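Non-reducing end beta-L-arabinofuranosidase (Bacteroides thetaiotaomicron, PDB 5MQO) probably hydrolyses glycosidic bonds in plant pectin, as a gut-bacterial GH127 enzyme associated with aceric acidase activity. Local coordinates at residues 104-109 / 123-128; 61-66 / 108-113; 195-200 / 211-216; 39-44 / 201-206; 134-137 / 142-145. All blocks are in the same frame, centred on the assembly; numbering follows the deposited sequence.

Contact 1: residues 104-109 / 123-128; sequences YKWMEG and DKLMDN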
# COMPACT_ATOMS: atom_id res chain seq x y z
N TYR A 104 -4.39 15.67 11.22
CA TYR A 104 -4.43 14.48 12.07
C TYR A 104 -3.68 13.33 11.44
O TYR A 104 -3.14 12.51 12.16
CB TYR A 104 -5.87 14.02 12.34
CG TYR A 104 -6.75 15.02 13.05
CD1 TYR A 104 -6.34 15.65 14.23
CD2 TYR A 104 -8.02 15.32 12.57
CE1 TYR A 104 -7.17 16.56 14.89
CE2 TYR A 104 -8.85 16.23 13.21
CZ TYR A 104 -8.42 16.84 14.38
OH TYR A 104 -9.26 17.74 15.00
N LYS A 105 -3.69 13.24 10.11
CA LYS A 105 -2.89 12.24 9.39
C LYS A 105 -1.42 12.58 9.47
O LYS A 105 -0.63 11.72 9.75
CB LYS A 105 -3.35 12.06 7.92
CG LYS A 105 -4.63 11.22 7.80
CD LYS A 105 -5.13 11.05 6.38
CE LYS A 105 -5.88 12.28 5.88
NZ LYS A 105 -6.50 12.10 4.54
N TRP A 106 -1.08 13.85 9.22
CA TRP A 106 0.29 14.36 9.35
C TRP A 106 0.86 13.99 10.72
O TRP A 106 1.92 13.37 10.83
CB TRP A 106 0.31 15.89 9.16
CG TRP A 106 1.67 16.57 9.40
CD1 TRP A 106 2.70 16.68 8.51
CD2 TRP A 106 2.11 17.22 10.60
NE1 TRP A 106 3.75 17.35 9.07
CE2 TRP A 106 3.43 17.70 10.35
CE3 TRP A 106 1.54 17.45 11.86
CZ2 TRP A 106 4.18 18.39 11.32
CZ3 TRP A 106 2.29 18.14 12.83
CH2 TRP A 106 3.60 18.60 12.54
N MET A 107 0.11 14.38 11.75
CA MET A 107 0.46 14.19 13.15
C MET A 107 0.62 12.70 13.49
O MET A 107 1.54 12.31 14.20
CB MET A 107 -0.61 14.89 14.01
CG MET A 107 -0.84 14.39 15.41
SD MET A 107 0.36 15.04 16.55
CE MET A 107 0.20 13.73 17.76
N GLU A 108 -0.26 11.87 12.96
CA GLU A 108 -0.15 10.42 13.11
C GLU A 108 1.18 9.94 12.54
O GLU A 108 1.88 9.10 13.13
CB GLU A 108 -1.32 9.74 12.40
CG GLU A 108 -1.40 8.23 12.56
CD GLU A 108 -2.57 7.61 11.77
OE1 GLU A 108 -3.63 8.29 11.55
OE2 GLU A 108 -2.40 6.41 11.38
N GLY A 109 1.53 10.50 11.39
CA GLY A 109 2.85 10.34 10.80
C GLY A 109 3.99 10.80 11.71
O GLY A 109 4.97 10.07 11.84
N ASP A 123 8.36 15.22 20.14
CA ASP A 123 7.46 14.98 21.27
C ASP A 123 6.83 16.28 21.73
O ASP A 123 5.65 16.31 22.08
CB ASP A 123 8.17 14.30 22.43
CG ASP A 123 7.21 13.72 23.46
OD1 ASP A 123 6.03 13.47 23.15
OD2 ASP A 123 7.64 13.51 24.60
N LYS A 124 7.62 17.35 21.70
CA LYS A 124 7.15 18.70 22.05
C LYS A 124 6.22 19.30 21.00
O LYS A 124 5.12 19.79 21.32
CB LYS A 124 8.35 19.61 22.33
CG LYS A 124 9.09 19.20 23.60
CD LYS A 124 10.57 19.54 23.63
CE LYS A 124 11.28 18.74 24.74
NZ LYS A 124 12.50 19.41 25.29
N LEU A 125 6.65 19.23 19.74
CA LEU A 125 5.80 19.57 18.59
C LEU A 125 4.46 18.83 18.59
O LEU A 125 3.45 19.37 18.12
CB LEU A 125 6.57 19.28 17.30
CG LEU A 125 5.84 19.34 15.96
CD1 LEU A 125 5.19 20.70 15.70
CD2 LEU A 125 6.85 19.00 14.87
N MET A 126 4.44 17.60 19.09
CA MET A 126 3.18 16.86 19.27
C MET A 126 2.32 17.41 20.43
O MET A 126 1.13 17.69 20.25
CB MET A 126 3.45 15.35 19.44
CG MET A 126 3.87 14.70 18.12
SD MET A 126 3.87 12.90 18.08
CE MET A 126 5.30 12.53 19.09
N ASP A 127 2.95 17.56 21.59
CA ASP A 127 2.29 18.15 22.77
C ASP A 127 1.65 19.50 22.50
O ASP A 127 0.62 19.81 23.10
CB ASP A 127 3.27 18.29 23.94
CG ASP A 127 3.50 16.99 24.69
OD1 ASP A 127 2.78 15.98 24.47
OD2 ASP A 127 4.41 16.99 25.53
N ASN A 128 2.26 20.30 21.62
CA ASN A 128 1.63 21.55 21.18
C ASN A 128 0.44 21.34 20.23
O ASN A 128 -0.57 22.03 20.35
CB ASN A 128 2.65 22.51 20.55
CG ASN A 128 3.43 23.28 21.60
OD1 ASN A 128 2.83 23.82 22.54
ND2 ASN A 128 4.75 23.32 21.46
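Trp-106 and Met-107 meet Leu-125 and Met-126 inside the helical hairpin made by helices 102-117 and 120-136, consecutive helices of the GH127 catalytic domain, whose family fold is an (alpha/alpha)6 barrel. No hydrogen bond spans the pair here; four long apolar side chains fill the groove between the helices, whose backbones come nearest at Met-107 and Met-126, with 7.2 Å between their CA atoms. Trp-106 uses its six-membered ring: its CH2 corner lies 4.0 Å from Leu-125 CD2 and nearly as close to CD1, so the fork of the leucine straddles that corner obliquely. A long indole suits this place, since its far end spans the groove while NE1, in the five-membered ring, gives its hydrogen to the carbonyl of Leu-63 in helix 50-69, and the ring stacks with Trp-67. Beside this, the methionines cross at about a right angle. Met-107 bends at chi2 (81°), which brings SD and CE across to the middle of the Met-126 chain. Flexible, unbranched methionine fits such a seam because each torsion can follow its neighbour's outline. Met-126 is in turn flanked by Val-110 and Ala-111 of the first helix. The methyl CE of Met-107 lies alongside the CB-CG-SD run of Met-126, 3.8 Å from its SD and also 3.8 Å from its CG.

Contact 2: residues 61-66 / 108-113; sequences TSLQSM and EGVASV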
# COMPACT_ATOMS: atom_id res chain seq x y z
N THR A 61 12.48 15.58 6.07
CA THR A 61 12.18 16.60 5.04
C THR A 61 10.70 16.75 4.74
O THR A 61 10.16 17.86 4.79
CB THR A 61 12.88 16.31 3.70
OG1 THR A 61 14.28 16.13 3.92
CG2 THR A 61 12.65 17.43 2.68
N SER A 62 10.08 15.62 4.39
CA SER A 62 8.70 15.60 3.94
C SER A 62 7.75 16.15 5.01
O SER A 62 6.96 17.03 4.70
CB SER A 62 8.31 14.19 3.53
OG SER A 62 9.22 13.65 2.61
N LEU A 63 7.87 15.67 6.25
CA LEU A 63 7.03 16.17 7.34
C LEU A 63 7.14 17.70 7.56
O LEU A 63 6.11 18.35 7.71
CB LEU A 63 7.35 15.45 8.66
CG LEU A 63 7.04 13.96 8.74
CD1 LEU A 63 7.76 13.34 9.92
CD2 LEU A 63 5.54 13.69 8.86
N GLN A 64 8.37 18.26 7.58
CA GLN A 64 8.55 19.72 7.72
C GLN A 64 7.95 20.42 6.52
O GLN A 64 7.15 21.32 6.67
CB GLN A 64 10.02 20.13 7.79
CG GLN A 64 10.85 19.48 8.88
CD GLN A 64 12.19 18.94 8.34
OE1 GLN A 64 12.99 19.68 7.75
NE2 GLN A 64 12.42 17.64 8.53
N SER A 65 8.34 19.98 5.33
CA SER A 65 7.85 20.55 4.06
C SER A 65 6.32 20.65 3.95
O SER A 65 5.82 21.61 3.35
CB SER A 65 8.38 19.73 2.89
OG SER A 65 7.89 20.26 1.67
N MET A 66 5.60 19.68 4.52
CA MET A 66 4.14 19.67 4.50
C MET A 66 3.51 20.59 5.54
O MET A 66 2.48 21.19 5.27
CB MET A 66 3.60 18.25 4.68
CG MET A 66 2.14 18.14 4.26
SD MET A 66 1.66 16.44 3.94
CE MET A 66 1.19 15.91 5.59
N GLU A 108 -0.26 11.87 12.96
CA GLU A 108 -0.15 10.42 13.11
C GLU A 108 1.18 9.94 12.54
O GLU A 108 1.88 9.10 13.13
CB GLU A 108 -1.32 9.74 12.40
CG GLU A 108 -1.40 8.23 12.56
CD GLU A 108 -2.57 7.61 11.77
OE1 GLU A 108 -3.63 8.29 11.55
OE2 GLU A 108 -2.40 6.41 11.38
N GLY A 109 1.53 10.50 11.39
CA GLY A 109 2.85 10.34 10.80
C GLY A 109 3.99 10.80 11.71
O GLY A 109 4.97 10.07 11.84
N VAL A 110 3.87 11.98 12.32
CA VAL A 110 4.91 12.46 13.24
C VAL A 110 5.09 11.46 14.40
O VAL A 110 6.23 11.10 14.72
CB VAL A 110 4.61 13.89 13.79
CG1 VAL A 110 5.57 14.26 14.90
CG2 VAL A 110 4.69 14.96 12.71
N ALA A 111 4.00 11.01 15.00
CA ALA A 111 4.04 10.02 16.09
C ALA A 111 4.65 8.70 15.68
O ALA A 111 5.20 8.00 16.51
CB ALA A 111 2.64 9.75 16.62
N SER A 112 4.47 8.34 14.42
CA SER A 112 4.89 7.05 13.91
C SER A 112 6.39 7.01 13.74
O SER A 112 7.05 6.00 14.02
CB SER A 112 4.18 6.78 12.58
OG SER A 112 2.77 6.68 12.78
N VAL A 113 6.89 8.12 13.21
CA VAL A 113 8.31 8.44 13.10
C VAL A 113 8.98 8.52 14.46
O VAL A 113 10.04 7.95 14.68
CB VAL A 113 8.48 9.78 12.35
CG1 VAL A 113 9.88 10.37 12.52
CG2 VAL A 113 8.15 9.59 10.87
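Leu-63 points from helix 50-69 straight at helix 102-117, and its two methyl groups part to serve two valines one turn apart. With CG anti to the carbonyl carbon (chi1 -65°) and CD1 continuing the chain, CD1 meets Val-113 CG2 tip to tip at 3.9 Å. The other branch, CD2, comes to Val-110 more slantingly, 4.1 Å from its CG2. Both valines turn the same branch to the leucine, the one beside their own backbone N. Branching at CB suits them here, because a methyl held close to the helix surface gives each leucine methyl a firm surface of its own. Gly-109, beside Val-110 in sequence, also faces the leucine; its carbonyl carbon is 4.3 Å from Leu-63 CD2, and a glycine keeps the helix surface low just where a CB would have pointed at that methyl. The helices themselves stay well apart, their axes 11.0 Å from each other at closest, so within these segments the contact rests on the side chain of Leu-63, and no hydrogen bond crosses it.

The polar groups of the valine-bearing helix lie elsewhere on its surface. Ser-112 OG donates to the carbonyl O of Glu-108, 2.6 Å away and from above the carbonyl plane, and also pairs with Gln-468 NE2, while Glu-108 holds Arg-464 in a salt bridge. Leu-463 of helix 458-466 adds to the apolar surroundings of Leu-63. The two segments pack as nearly antiparallel helices, at 153°, consistent with the (alpha/alpha)6 barrel of GH127 catalytic domains.

Contact 3: residues 195-200 / 211-216; sequences GHLMMA and TTLFDA
Leu-213 and Ala-200 make the tight part of this contact. The leucine points at helix 192-208, and its CD2 methyl settles against the backbone there, 3.6 Å from the carbonyl O of Ala-200 and 4.0 Å from that residue's CB. Alanine suits the spot because its small methyl lets the leucine come right down on the main chain, and Gly-201, next in sequence, continues the low surface. Leu-213 CD1 turns to Leu-197, meeting its CD1 at 3.9 Å with the two side chains slanted to one another. In Leu-197, CG opposite the backbone N (chi1 -177°) carries the fork across to the second helix.

At Ala-216 the alanine side chain is the loose element, for Ala-216 CB is 4.6 Å from Leu-197 CD2. That same methyl CD2 of Leu-197 still rests on the main chain, 3.7 Å from the carbonyl O of Ala-216. Solvent lies beyond the opposite flank of the second segment, where exposed Thr-211 and Asp-215 pair with each other: OG1 of Thr-211 gives its hydrogen to OD2 of Asp-215 over 2.8 Å, from above the carboxylate plane. Short hydroxyl and carboxylate side chains suit the wet start of a helix.

The axes run nearly antiparallel, at 148°, and 8.7 Å apart, as befits a helical hairpin of the barrel. Ile-130 and Val-133 of helix 120-136 pack on the leucines from one side, and Phe-214 leads away to helix 243-255 and stacks with His-205.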
# COMPACT_ATOMS: atom_id res chain seq x y z
N GLY A 195 -13.06 10.87 12.38
CA GLY A 195 -12.50 9.56 12.12
C GLY A 195 -10.98 9.53 12.09
O GLY A 195 -10.35 8.53 12.47
N HIS A 196 -10.39 10.62 11.63
CA HIS A 196 -8.96 10.73 11.54
C HIS A 196 -8.36 11.05 12.88
O HIS A 196 -7.24 10.61 13.17
CB HIS A 196 -8.57 11.77 10.51
CG HIS A 196 -8.95 11.38 9.13
ND1 HIS A 196 -8.41 10.28 8.51
CD2 HIS A 196 -9.85 11.91 8.27
CE1 HIS A 196 -8.95 10.15 7.31
NE2 HIS A 196 -9.83 11.13 7.14
N LEU A 197 -9.08 11.79 13.70
CA LEU A 197 -8.66 11.99 15.08
C LEU A 197 -8.52 10.66 15.83
O LEU A 197 -7.60 10.51 16.62
CB LEU A 197 -9.61 12.92 15.84
CG LEU A 197 -9.24 13.26 17.28
CD1 LEU A 197 -8.04 14.19 17.35
CD2 LEU A 197 -10.43 13.89 17.97
N MET A 198 -9.42 9.70 15.59
CA MET A 198 -9.32 8.42 16.26
C MET A 198 -7.95 7.77 16.01
O MET A 198 -7.24 7.42 16.94
CB MET A 198 -10.42 7.45 15.81
CG MET A 198 -11.85 7.85 16.16
SD MET A 198 -13.03 6.52 15.76
CE MET A 198 -12.99 6.53 13.98
N MET A 199 -7.56 7.63 14.76
CA MET A 199 -6.32 6.94 14.47
C MET A 199 -5.11 7.73 14.95
O MET A 199 -4.13 7.12 15.39
CB MET A 199 -6.20 6.57 12.99
CG MET A 199 -6.65 5.14 12.67
SD MET A 199 -5.74 3.89 13.63
CE MET A 199 -5.55 2.65 12.35
N ALA A 200 -5.19 9.05 14.90
CA ALA A 200 -4.08 9.89 15.37
C ALA A 200 -3.83 9.68 16.86
O ALA A 200 -2.68 9.62 17.32
CB ALA A 200 -4.34 11.37 15.08
N THR A 211 -1.64 9.63 27.40
CA THR A 211 -3.09 9.59 27.26
C THR A 211 -3.71 10.94 26.80
O THR A 211 -4.93 11.08 26.69
CB THR A 211 -3.69 9.12 28.59
OG1 THR A 211 -5.02 8.65 28.35
CG2 THR A 211 -3.71 10.25 29.68
N THR A 212 -2.86 11.92 26.53
CA THR A 212 -3.30 13.28 26.22
C THR A 212 -4.19 13.36 24.94
O THR A 212 -5.31 13.88 25.00
CB THR A 212 -2.09 14.28 26.26
OG1 THR A 212 -2.55 15.63 26.26
CG2 THR A 212 -1.06 14.08 25.13
N LEU A 213 -3.73 12.80 23.82
CA LEU A 213 -4.53 12.82 22.59
C LEU A 213 -5.53 11.68 22.58
O LEU A 213 -6.64 11.83 22.05
CB LEU A 213 -3.66 12.74 21.32
CG LEU A 213 -4.45 12.92 20.00
CD1 LEU A 213 -5.20 14.24 19.96
CD2 LEU A 213 -3.56 12.79 18.78
N PHE A 214 -5.14 10.53 23.12
CA PHE A 214 -6.03 9.36 23.19
C PHE A 214 -7.40 9.67 23.80
O PHE A 214 -8.43 9.27 23.24
CB PHE A 214 -5.36 8.26 24.00
CG PHE A 214 -6.08 6.95 23.94
CD1 PHE A 214 -6.28 6.31 22.73
CD2 PHE A 214 -6.55 6.34 25.10
CE1 PHE A 214 -6.92 5.10 22.66
CE2 PHE A 214 -7.20 5.12 25.04
CZ PHE A 214 -7.38 4.50 23.81
N ASP A 215 -7.40 10.37 24.93
CA ASP A 215 -8.65 10.76 25.59
C ASP A 215 -9.49 11.67 24.69
O ASP A 215 -10.69 11.52 24.64
CB ASP A 215 -8.39 11.39 26.98
CG ASP A 215 -7.86 10.35 28.02
OD1 ASP A 215 -8.36 9.20 28.07
OD2 ASP A 215 -6.96 10.68 28.81
N ALA A 216 -8.84 12.55 23.93
CA ALA A 216 -9.54 13.31 22.87
C ALA A 216 -10.19 12.41 21.83
O ALA A 216 -11.30 12.65 21.40
CB ALA A 216 -8.62 14.32 22.18

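Contact 4: residues 39-44 / 201-206; sequences TGIDAV and GIVHHR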
# COMPACT_ATOMS: atom_id res chain seq x y z
N THR A 39 4.03 -6.39 15.11
CA THR A 39 5.05 -5.95 16.03
C THR A 39 4.64 -4.57 16.53
O THR A 39 3.91 -3.85 15.85
CB THR A 39 6.44 -5.80 15.37
OG1 THR A 39 6.48 -4.62 14.55
CG2 THR A 39 6.80 -6.99 14.55
N GLY A 40 5.16 -4.21 17.70
CA GLY A 40 4.90 -2.91 18.31
C GLY A 40 5.36 -1.80 17.39
O GLY A 40 6.25 -1.99 16.58
N ILE A 41 4.71 -0.66 17.51
CA ILE A 41 4.96 0.49 16.63
C ILE A 41 6.40 1.00 16.75
O ILE A 41 6.93 1.58 15.81
CB ILE A 41 3.89 1.60 16.86
CG1 ILE A 41 3.89 2.62 15.74
CG2 ILE A 41 4.06 2.29 18.20
CD1 ILE A 41 2.65 3.47 15.71
N ASP A 42 7.02 0.73 17.91
CA ASP A 42 8.42 1.10 18.24
C ASP A 42 9.52 0.02 18.03
O ASP A 42 10.74 0.31 18.16
CB ASP A 42 8.49 1.63 19.70
CG ASP A 42 8.02 0.60 20.78
OD1 ASP A 42 7.37 -0.44 20.50
OD2 ASP A 42 8.29 0.86 21.96
N ALA A 43 9.10 -1.20 17.68
CA ALA A 43 9.99 -2.36 17.63
C ALA A 43 10.93 -2.48 16.43
O ALA A 43 11.98 -3.08 16.56
CB ALA A 43 9.17 -3.63 17.72
N VAL A 44 10.54 -1.95 15.27
CA VAL A 44 11.32 -2.12 14.05
C VAL A 44 11.84 -0.76 13.61
O VAL A 44 11.06 0.18 13.50
CB VAL A 44 10.47 -2.79 12.93
CG1 VAL A 44 11.29 -3.00 11.66
CG2 VAL A 44 9.91 -4.13 13.40
N GLY A 201 -4.91 9.55 17.60
CA GLY A 201 -4.84 9.39 19.03
C GLY A 201 -4.35 8.02 19.44
O GLY A 201 -3.56 7.92 20.40
N ILE A 202 -4.81 6.98 18.73
CA ILE A 202 -4.38 5.60 19.02
C ILE A 202 -2.86 5.49 18.78
O ILE A 202 -2.11 5.04 19.64
CB ILE A 202 -5.10 4.59 18.11
CG1 ILE A 202 -6.58 4.51 18.43
CG2 ILE A 202 -4.50 3.17 18.23
CD1 ILE A 202 -7.36 4.04 17.21
N VAL A 203 -2.45 5.93 17.60
CA VAL A 203 -1.05 5.89 17.19
C VAL A 203 -0.18 6.72 18.14
O VAL A 203 0.92 6.30 18.49
CB VAL A 203 -0.90 6.38 15.74
CG1 VAL A 203 0.56 6.56 15.35
CG2 VAL A 203 -1.59 5.41 14.78
N HIS A 204 -0.68 7.88 18.55
CA HIS A 204 0.07 8.69 19.49
C HIS A 204 0.25 7.97 20.83
O HIS A 204 1.35 7.95 21.37
CB HIS A 204 -0.59 10.04 19.71
CG HIS A 204 0.13 10.87 20.72
ND1 HIS A 204 -0.26 10.94 22.04
CD2 HIS A 204 1.25 11.62 20.61
CE1 HIS A 204 0.59 11.72 22.70
NE2 HIS A 204 1.51 12.15 21.85
N HIS A 205 -0.83 7.38 21.33
CA HIS A 205 -0.82 6.60 22.58
C HIS A 205 0.20 5.48 22.55
O HIS A 205 0.97 5.29 23.47
CB HIS A 205 -2.20 5.99 22.82
CG HIS A 205 -2.31 5.19 24.08
ND1 HIS A 205 -1.88 5.66 25.30
CD2 HIS A 205 -2.85 3.97 24.32
CE1 HIS A 205 -2.13 4.76 26.23
NE2 HIS A 205 -2.72 3.72 25.66
N ARG A 206 0.19 4.74 21.45
CA ARG A 206 1.06 3.60 21.26
C ARG A 206 2.54 3.96 21.17
O ARG A 206 3.38 3.16 21.56
CB ARG A 206 0.57 2.81 20.04
CG ARG A 206 -0.79 2.15 20.31
CD ARG A 206 -1.27 1.26 19.17
NE ARG A 206 -2.55 0.63 19.50
CZ ARG A 206 -3.42 0.11 18.62
NH1 ARG A 206 -3.18 0.13 17.31
NH2 ARG A 206 -4.55 -0.42 19.05
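Ile-41 reaches Val-203 because its longer arm is fully stretched, with CG1 placed anti to the backbone N (chi1 -165°) and CD1 carried on outward (chi2 164°). CD1 thereby meets Val-203 CG1 at 3.7 Å, the two side chains crossing at about a right angle. The same chi1 puts the short branch CG2 between the isoleucine's own N and carbonyl carbon, a crowded position repaid across the contact: CG2 lies on the backbone of Arg-206, 3.5 Å from its carbonyl O and 4.0 Å from its CB. A beta-branched residue suits the place, since one side chain can touch two successive turns of the helix at once. Val-203 offers the branch opposite its own N as a compact landing.

Arg-206 takes part through its base. Its CB points at the loop, but the chain runs on extended and away, so that the guanidinium forms a salt bridge with Glu-250 in helix 243-255 and has CG2 of Ile-202 over one of its faces.

The isoleucine is presented by a type I beta turn from Gly-40 to Ala-43, closed by the bond from Ala-43 N to Gly-40 O, 3.2 Å long. Glycine fits at the first position of the turn, where a CB would be crowded by OD1 of Asp-42. Backbone bonds to Asn-23 and Thr-492 hold the turn from outside. Lying between strands 37-38 and 44-46, which are edge strands of two different sheets, it is a connecting turn that sets one hydrophobic residue against a barrel helix and so joins the beta-sandwich part of this GH127 enzyme to its helical catalytic domain.

Contact 5: residues 134-137 / 142-145; sequences VKAQ and YIHT
Apolar contacts between Gln-137, Ala-136 and Ile-143 come first. Ile-143 keeps its longer branch anti to the carbonyl carbon (chi1 -60°) and extended beyond, which lays CG1 obliquely across the aliphatic stem of Gln-137, 3.7 Å from its CG. The shorter branch, CG2, faces the methyl CB of Ala-136 at 4.3 Å, a loose touch; the small methyl of alanine lets the loop come this close. An alanine in place of Ile-143 would remove both of these branches and would probably leave a gap beside Gln-137 CG and Ala-136 CB.

Contacts of carbon with oxygen form the second group. The carbonyl O of Tyr-142 lies 3.4 Å from Gln-137 CA in a bent CA-H...O contact (132° at the hydrogen), and 3.3 Å from Gln-137 CG. No conventional hydrogen bond joins the two segments.

The polar end of Gln-137 works elsewhere: NE2 donates to the carbonyl O of Ala-216 and to that of Gly-141. Glutamine suits this site, for its methylene groups can lie under isoleucine while its amide, carried out by an extended chain, ties down two main-chain carbonyls. Among the aromatic groups, the Tyr-142 and His-144 rings meet edge to edge.

The whole is a tight return of the chain at the end of helix 120-136. Gln-137 fastens it to helix 212-230, CD1 of Ile-143 packs on Leu-197 of helix 192-208, and Val-147 and Val-148 of the following loop close over Ala-136.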
# COMPACT_ATOMS: atom_id res chain seq x y z
N VAL A 134 -7.14 19.61 22.18
CA VAL A 134 -7.85 19.42 23.46
C VAL A 134 -8.62 20.68 23.87
O VAL A 134 -9.76 20.60 24.33
CB VAL A 134 -6.90 18.96 24.61
CG1 VAL A 134 -7.56 19.01 25.99
CG2 VAL A 134 -6.39 17.55 24.34
N LYS A 135 -7.99 21.85 23.70
CA LYS A 135 -8.62 23.13 24.00
C LYS A 135 -9.92 23.32 23.18
O LYS A 135 -10.91 23.89 23.67
CB LYS A 135 -7.62 24.28 23.76
CG LYS A 135 -7.95 25.60 24.47
CD LYS A 135 -6.90 26.69 24.19
CE LYS A 135 -7.07 27.27 22.78
NZ LYS A 135 -6.21 28.45 22.51
N ALA A 136 -9.93 22.80 21.95
CA ALA A 136 -11.05 22.93 21.02
C ALA A 136 -12.21 21.93 21.15
O ALA A 136 -13.26 22.12 20.54
CB ALA A 136 -10.52 22.89 19.60
N GLN A 137 -12.04 20.85 21.90
CA GLN A 137 -13.06 19.79 21.94
C GLN A 137 -14.17 20.11 22.95
O GLN A 137 -13.87 20.61 24.03
CB GLN A 137 -12.39 18.47 22.32
CG GLN A 137 -13.25 17.23 22.10
CD GLN A 137 -12.51 15.95 22.38
OE1 GLN A 137 -11.60 15.92 23.19
NE2 GLN A 137 -12.90 14.87 21.71
N TYR A 142 -17.40 16.40 20.30
CA TYR A 142 -17.34 17.20 19.07
C TYR A 142 -16.07 18.02 19.01
O TYR A 142 -15.53 18.39 20.06
CB TYR A 142 -18.50 18.18 19.04
CG TYR A 142 -18.84 18.74 17.67
CD1 TYR A 142 -19.45 17.93 16.73
CD2 TYR A 142 -18.60 20.09 17.34
CE1 TYR A 142 -19.81 18.41 15.48
CE2 TYR A 142 -18.95 20.59 16.09
CZ TYR A 142 -19.57 19.74 15.16
OH TYR A 142 -19.95 20.17 13.91
N ILE A 143 -15.60 18.31 17.80
CA ILE A 143 -14.55 19.32 17.61
C ILE A 143 -14.95 20.30 16.51
O ILE A 143 -15.37 19.90 15.43
CB ILE A 143 -13.16 18.71 17.33
CG1 ILE A 143 -12.76 17.82 18.52
CG2 ILE A 143 -12.14 19.82 17.07
CD1 ILE A 143 -11.38 17.23 18.45
N HIS A 144 -14.82 21.59 16.83
CA HIS A 144 -15.14 22.69 15.92
C HIS A 144 -13.79 23.06 15.28
O HIS A 144 -12.97 23.74 15.89
CB HIS A 144 -15.83 23.85 16.70
CG HIS A 144 -16.70 24.74 15.86
ND1 HIS A 144 -17.81 24.28 15.17
CD2 HIS A 144 -16.63 26.07 15.60
CE1 HIS A 144 -18.37 25.27 14.51
NE2 HIS A 144 -17.68 26.37 14.75
N THR A 145 -13.57 22.58 14.05
CA THR A 145 -12.24 22.57 13.39
C THR A 145 -11.56 23.94 13.23
O THR A 145 -10.34 24.05 13.43
CB THR A 145 -12.30 21.82 12.03
OG1 THR A 145 -12.80 20.50 12.24
CG2 THR A 145 -10.92 21.73 11.37

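From the N terminus, contact 4 opens first, at 39-44, and closes only at 201-206, so contacts 1, 2 and 5 all nest inside its long loop. Contact 2 closes at 108-113, on the same helix, 102-117, where contact 1 has just begun; the two share Glu-108 and Gly-109. Contact 1 closes at 123-128, on helix 120-136, and contact 5 makes a short return at that helix's far end. Contact 3 starts at 195-200, before contact 4 has closed, and ends at 211-216, so these two cross on helix 192-208. Contacts 1, 2 and 3 knit neighbouring barrel helices, contact 5 folds a loop back on a helix end, and contact 4 joins the helices to the beta sheets.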